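Local coordinates for protein NDP-rhamnosyltransferase (Saccharopolyspora spinosa, PDB 3TSA) that belongs to the GT-B fold glycosyltransferases, whose two Rossmann-like domains face each other across a cleft, at residues 340-343 with 344-347; 313-316 with 317-320; 155-158 with 159-163. All coordinates share one frame; numbering follows the deposited sequence.

Contact 1. Residues 340-343 with 344-347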
# COMPACT_ATOMS: atom_id res chain seq x y z
N GLN A 340 9.52 15.39 32.78
CA GLN A 340 8.37 15.54 31.85
C GLN A 340 7.23 16.38 32.44
O GLN A 340 6.50 17.04 31.70
CB GLN A 340 7.86 14.20 31.34
CG GLN A 340 8.90 13.44 30.53
CD GLN A 340 8.51 12.05 30.20
OE1 GLN A 340 7.35 11.63 30.29
NE2 GLN A 340 9.51 11.29 29.76
N SER A 341 7.10 16.33 33.78
CA SER A 341 6.06 17.04 34.54
C SER A 341 6.57 18.41 35.03
O SER A 341 5.84 19.05 35.78
CB SER A 341 5.60 16.20 35.77
OG SER A 341 6.66 15.94 36.66
N ASP A 342 7.79 18.80 34.68
CA ASP A 342 8.39 20.10 35.08
C ASP A 342 7.97 21.09 33.99
O ASP A 342 8.64 21.20 32.97
CB ASP A 342 9.91 19.96 35.20
CG ASP A 342 10.56 21.19 35.80
OD1 ASP A 342 9.97 22.27 35.66
OD2 ASP A 342 11.70 21.03 36.30
N HIS A 343 6.87 21.79 34.21
CA HIS A 343 6.24 22.62 33.15
C HIS A 343 7.23 23.71 32.74
O HIS A 343 7.42 24.03 31.54
CB HIS A 343 4.93 23.26 33.63
CG HIS A 343 4.40 24.29 32.66
ND1 HIS A 343 3.80 23.94 31.48
CD2 HIS A 343 4.37 25.64 32.72
CE1 HIS A 343 3.42 25.03 30.84
NE2 HIS A 343 3.76 26.07 31.56
N GLU A 344 7.90 24.28 33.72
CA GLU A 344 8.90 25.29 33.36
C GLU A 344 10.06 24.79 32.48
O GLU A 344 10.49 25.46 31.48
CB GLU A 344 9.43 25.94 34.67
CG GLU A 344 10.54 27.01 34.46
CD GLU A 344 11.09 27.59 35.79
OE1 GLU A 344 11.99 26.97 36.43
OE2 GLU A 344 10.61 28.67 36.19
N GLN A 345 10.60 23.65 32.86
CA GLN A 345 11.72 23.04 32.14
C GLN A 345 11.27 22.64 30.71
O GLN A 345 12.01 22.83 29.74
CB GLN A 345 12.23 21.81 32.93
CG GLN A 345 13.23 20.94 32.11
CD GLN A 345 13.76 19.70 32.92
OE1 GLN A 345 13.58 19.59 34.17
NE2 GLN A 345 14.40 18.79 32.22
N PHE A 346 10.04 22.12 30.62
CA PHE A 346 9.45 21.68 29.33
C PHE A 346 9.32 22.88 28.38
O PHE A 346 9.81 22.86 27.22
CB PHE A 346 8.14 20.99 29.64
CG PHE A 346 7.56 20.10 28.54
CD1 PHE A 346 7.87 20.31 27.19
CD2 PHE A 346 6.71 19.03 28.89
CE1 PHE A 346 7.33 19.47 26.23
CE2 PHE A 346 6.14 18.20 27.94
CZ PHE A 346 6.47 18.42 26.56
N THR A 347 8.71 23.96 28.91
CA THR A 347 8.57 25.21 28.15
C THR A 347 9.93 25.75 27.74
O THR A 347 10.10 26.15 26.56
CB THR A 347 7.81 26.23 29.07
OG1 THR A 347 6.49 25.68 29.25
CG2 THR A 347 7.64 27.49 28.34
O HOH W 1 7.40 24.16 36.51
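Asp342 caps the start of helix 343-354, its side chain lying against Gln345. Its CB lies 3.7 Å from Gln345 CB, and CG comes closer still to that same carbon. At the tip, Asp342 OD1 accepts from Gln345 N at 3.2 Å; the N-H reaches it from above the carboxylate plane, 67° out, in a nearly straight bond. The other oxygen, Asp342 OD2, lies 3.5 Å from Gln345 CB. OD1 also takes a longer bond from a water whose oxygen accepts from Glu344 N, so the carboxylate serves two backbone amides, one directly and one through water. CG stands anti to the backbone N (chi1 -172°), which swings the carboxylate to the start of the helix. The Asp342 carbonyl O accepts from Phe346 N at 2.9 Å. One residue on, His343 O is gripped twice, by Thr347 N at 2.9 Å and by Thr347 OG1 at 3.0 Å, from opposite faces of the carbonyl plane. Thr347 OG1 also sits over one face of the His343 ring, offset toward the rim, while His343 NE2 bonds to Glu247. The Phe346 ring turns inward onto helix 236-246. An aspartate accepting from the amide three residues ahead is a classic helix N-cap.

Contact 2. Residues 313-316 with 317-320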
# COMPACT_ATOMS: atom_id res chain seq x y z
N PRO A 313 10.39 10.09 26.47
CA PRO A 313 10.33 8.64 26.36
C PRO A 313 9.49 7.98 27.49
O PRO A 313 9.42 8.54 28.60
CB PRO A 313 11.82 8.23 26.54
CG PRO A 313 12.43 9.39 27.42
CD PRO A 313 11.74 10.59 26.81
N GLN A 314 8.90 6.86 27.15
CA GLN A 314 7.97 6.15 28.05
C GLN A 314 8.38 4.71 28.30
O GLN A 314 8.32 4.21 29.44
CB GLN A 314 6.53 6.21 27.48
CG GLN A 314 6.04 7.62 27.17
CD GLN A 314 5.97 8.53 28.41
OE1 GLN A 314 6.30 9.71 28.32
NE2 GLN A 314 5.56 7.97 29.55
N TYR A 315 8.75 3.99 27.24
CA TYR A 315 8.94 2.58 27.40
C TYR A 315 9.83 2.02 26.28
O TYR A 315 10.20 2.74 25.34
CB TYR A 315 7.59 1.84 27.48
CG TYR A 315 6.61 1.99 26.30
CD1 TYR A 315 7.03 2.18 24.93
CD2 TYR A 315 5.25 1.86 26.56
CE1 TYR A 315 6.06 2.26 23.91
CE2 TYR A 315 4.34 1.89 25.58
CZ TYR A 315 4.72 2.11 24.27
OH TYR A 315 3.74 2.14 23.31
N PHE A 316 10.16 0.73 26.40
CA PHE A 316 10.96 -0.01 25.40
C PHE A 316 12.23 0.71 24.95
O PHE A 316 13.09 0.98 25.79
CB PHE A 316 10.06 -0.53 24.28
CG PHE A 316 9.08 -1.53 24.79
CD1 PHE A 316 9.52 -2.77 25.32
CD2 PHE A 316 7.72 -1.19 24.94
CE1 PHE A 316 8.60 -3.71 25.91
CE2 PHE A 316 6.78 -2.11 25.54
CZ PHE A 316 7.25 -3.38 26.01
N ASP A 317 12.33 1.03 23.65
CA ASP A 317 13.55 1.61 23.07
C ASP A 317 13.56 3.10 23.15
O ASP A 317 14.57 3.74 22.74
CB ASP A 317 13.59 1.21 21.54
CG ASP A 317 12.35 1.63 20.81
OD1 ASP A 317 11.23 1.45 21.33
OD2 ASP A 317 12.47 2.09 19.66
N GLN A 318 12.53 3.69 23.77
CA GLN A 318 12.37 5.17 23.67
C GLN A 318 13.42 5.98 24.42
O GLN A 318 13.81 7.07 23.96
CB GLN A 318 10.95 5.66 24.06
CG GLN A 318 9.91 5.06 23.07
CD GLN A 318 8.52 5.25 23.53
OE1 GLN A 318 8.29 5.55 24.70
NE2 GLN A 318 7.56 5.04 22.60
N PHE A 319 13.87 5.49 25.58
CA PHE A 319 14.95 6.14 26.35
C PHE A 319 16.25 6.20 25.63
O PHE A 319 16.90 7.21 25.66
CB PHE A 319 15.12 5.41 27.74
CG PHE A 319 13.82 5.51 28.52
CD1 PHE A 319 13.57 6.69 29.23
CD2 PHE A 319 12.86 4.49 28.45
CE1 PHE A 319 12.28 6.87 29.92
CE2 PHE A 319 11.59 4.65 29.13
CZ PHE A 319 11.31 5.85 29.79
N ASP A 320 16.65 5.07 25.01
CA ASP A 320 17.84 5.04 24.17
C ASP A 320 17.76 6.01 23.02
O ASP A 320 18.68 6.81 22.85
CB ASP A 320 18.04 3.59 23.67
CG ASP A 320 18.48 2.68 24.81
OD1 ASP A 320 19.69 2.78 25.15
OD2 ASP A 320 17.67 1.94 25.34
O HOH W 2 15.13 2.65 25.98
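Phe319 lays one face of its ring over Pro313: CB of the proline lies 3.7 Å from the ring centroid and 20° off its normal, a CH-pi contact offset toward the rim. Pro313 CG adds an apolar touch to Phe319 CD1 at 3.4 Å. The same ring turns its edge to the backbone, with Phe319 CE2 at 3.3 Å from Gln314 O, so the ring has the proline over one face and the following backbone at its edge. Gln318 supplies the polar half of the contact. Its CG is anti to the carbonyl carbon (chi1 -63°) and the chain runs extended from there, carrying OE1 to two successive backbone amides. Gln314 N reaches Gln318 OE1 at 2.8 Å in the carbonyl plane; Tyr315 N comes to the same Gln318 OE1 from above that plane, at 3.0 Å. Two bonds on one oxygen fix the rotation of the amide, whose NE2 end lies alongside the Tyr315 ring, the two planes only 23° apart. Residues 315-318 form a type II' beta turn, closed by Gln318 N to Tyr315 O at 3.0 Å, that leads from strand 309-311 into helix 318-327 of the C-terminal Rossmann-like domain. Phe316 occupies the second position of this turn with a positive phi, and its ring meets that of Phe76. At the helix start a water donates to Phe316 O and to Asp320 OD2 and accepts from Asp320 N. Asp317 OD2 is hydrogen-bonded to Trp143 NE1, tying the turn to the loop after strand 138-141.

Contact 3. Residues 155-158 with 159-163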
# COMPACT_ATOMS: atom_id res chain seq x y z
N ARG A 155 17.15 -14.30 27.58
CA ARG A 155 15.92 -15.00 28.00
C ARG A 155 15.28 -15.72 26.85
O ARG A 155 14.79 -16.84 26.99
CB ARG A 155 14.99 -13.99 28.68
CG ARG A 155 13.68 -14.55 29.28
CD ARG A 155 14.03 -15.56 30.45
NE ARG A 155 12.75 -16.04 30.94
CZ ARG A 155 12.58 -17.06 31.78
NH1 ARG A 155 13.61 -17.77 32.24
NH2 ARG A 155 11.33 -17.35 32.15
N ALA A 156 15.28 -15.11 25.66
CA ALA A 156 14.76 -15.81 24.48
C ALA A 156 15.50 -17.13 24.18
O ALA A 156 14.89 -18.16 23.83
CB ALA A 156 14.85 -14.88 23.27
N HIS A 157 16.83 -17.12 24.30
CA HIS A 157 17.64 -18.33 24.12
C HIS A 157 17.35 -19.31 25.28
O HIS A 157 17.14 -20.51 25.02
CB HIS A 157 19.15 -17.95 24.06
CG HIS A 157 19.56 -17.56 22.67
ND1 HIS A 157 19.57 -18.47 21.64
CD2 HIS A 157 19.83 -16.35 22.12
CE1 HIS A 157 19.90 -17.85 20.51
NE2 HIS A 157 20.06 -16.56 20.77
N GLU A 158 17.27 -18.81 26.50
CA GLU A 158 16.99 -19.72 27.65
C GLU A 158 15.69 -20.52 27.47
O GLU A 158 15.67 -21.74 27.73
CB GLU A 158 16.96 -18.97 28.95
CG GLU A 158 16.93 -19.85 30.23
CD GLU A 158 16.65 -19.00 31.49
OE1 GLU A 158 16.53 -17.74 31.40
OE2 GLU A 158 16.57 -19.58 32.59
N LEU A 159 14.63 -19.86 27.03
CA LEU A 159 13.35 -20.51 26.84
C LEU A 159 13.25 -21.27 25.51
O LEU A 159 12.63 -22.35 25.43
CB LEU A 159 12.24 -19.49 26.92
CG LEU A 159 12.18 -18.79 28.25
CD1 LEU A 159 11.21 -17.71 28.15
CD2 LEU A 159 11.86 -19.83 29.39
N LEU A 160 13.85 -20.72 24.46
CA LEU A 160 13.66 -21.32 23.12
C LEU A 160 14.72 -22.26 22.55
O LEU A 160 14.42 -22.97 21.59
CB LEU A 160 13.30 -20.26 22.04
CG LEU A 160 12.01 -19.50 22.44
CD1 LEU A 160 11.69 -18.29 21.57
CD2 LEU A 160 10.71 -20.37 22.50
N ASP A 161 15.93 -22.24 23.07
CA ASP A 161 16.96 -23.14 22.62
C ASP A 161 16.50 -24.61 22.85
O ASP A 161 16.65 -25.43 21.92
CB ASP A 161 18.27 -22.89 23.35
CG ASP A 161 19.02 -21.64 22.89
OD1 ASP A 161 18.70 -21.00 21.86
OD2 ASP A 161 20.00 -21.28 23.56
N PRO A 162 15.88 -24.91 24.03
CA PRO A 162 15.35 -26.28 24.30
C PRO A 162 14.31 -26.74 23.32
O PRO A 162 14.39 -27.87 22.80
CB PRO A 162 14.68 -26.14 25.69
CG PRO A 162 15.48 -25.05 26.38
CD PRO A 162 15.74 -24.04 25.22
N VAL A 163 13.34 -25.88 23.03
CA VAL A 163 12.40 -26.17 22.03
C VAL A 163 13.06 -26.52 20.71
O VAL A 163 12.73 -27.50 20.08
CB VAL A 163 11.51 -24.95 21.81
CG1 VAL A 163 10.55 -25.28 20.75
CG2 VAL A 163 10.90 -24.55 23.25
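His157 and Asp161 meet one helical turn apart in a short hydrogen bond. ND1 of His157 donates to Asp161 OD1 at 2.7 Å, with an N-H...O angle of 169°. The carboxylate oxygen lies at the ring edge, close to its plane, and is used on its syn side. Ring and carboxylate planes are nevertheless 55° apart. Asp161 CG stands beside its own backbone N (chi1 -76°), which brings the carboxylate back toward the preceding turn. OD1 also accepts from Leu172 N, so it has two donors. The tightly packed side is that of Ala156 and Leu160, both buried between neighbouring helices, with Leu160 CB 3.2 Å from Ala156 O.

The solvent side lies at Glu158, which is exposed; Arg155 and Leu159, each partly covered, stand between the two. Leu159 places CD2 over the centre of the guanidinium face, 3.7 Å from Arg155 CZ, while Leu159 CD1 lies 3.6 Å from Arg155 NE. In the plane of that group, Arg155 NH1 makes a salt bridge with Glu158 OE1 at 3.0 Å, and NE is bonded to Ser93. The guanidinium is thus held at its edges and packed on a face. Pro162, lacking an N-H, leaves the helix kinked, its CD 3.4 Å from Glu158 O.

The segment belongs to helix 151-166, the crossover between parallel strands 138-141 and 177-180: Leu159 and Leu160 rest on helix 82-113, and Leu160 and Ala156 on helix 125-133.

In the fold
Contact 2 is the buried one, its centre about 11 Å from that of the chain; contacts 1 and 3 are partly buried, their centres each about 25 Å from the chain's centre. Contacts 1 and 2 both lie in the C-terminal domain and touch directly, Gln340 NE2 probably donating to Pro313 O at 3.0 Å. Contact 3 is in the N-terminal domain and stays about 12 Å from contact 2 at the nearest atoms. Two of the three concern helix starts: the outer is capped by an aspartate, the inner preceded by a turn whose amides a glutamine side chain collects; each also uses a water. Contact 3 combines one salt bridge, a His-carboxylate hydrogen bond and leucine packing along one helix.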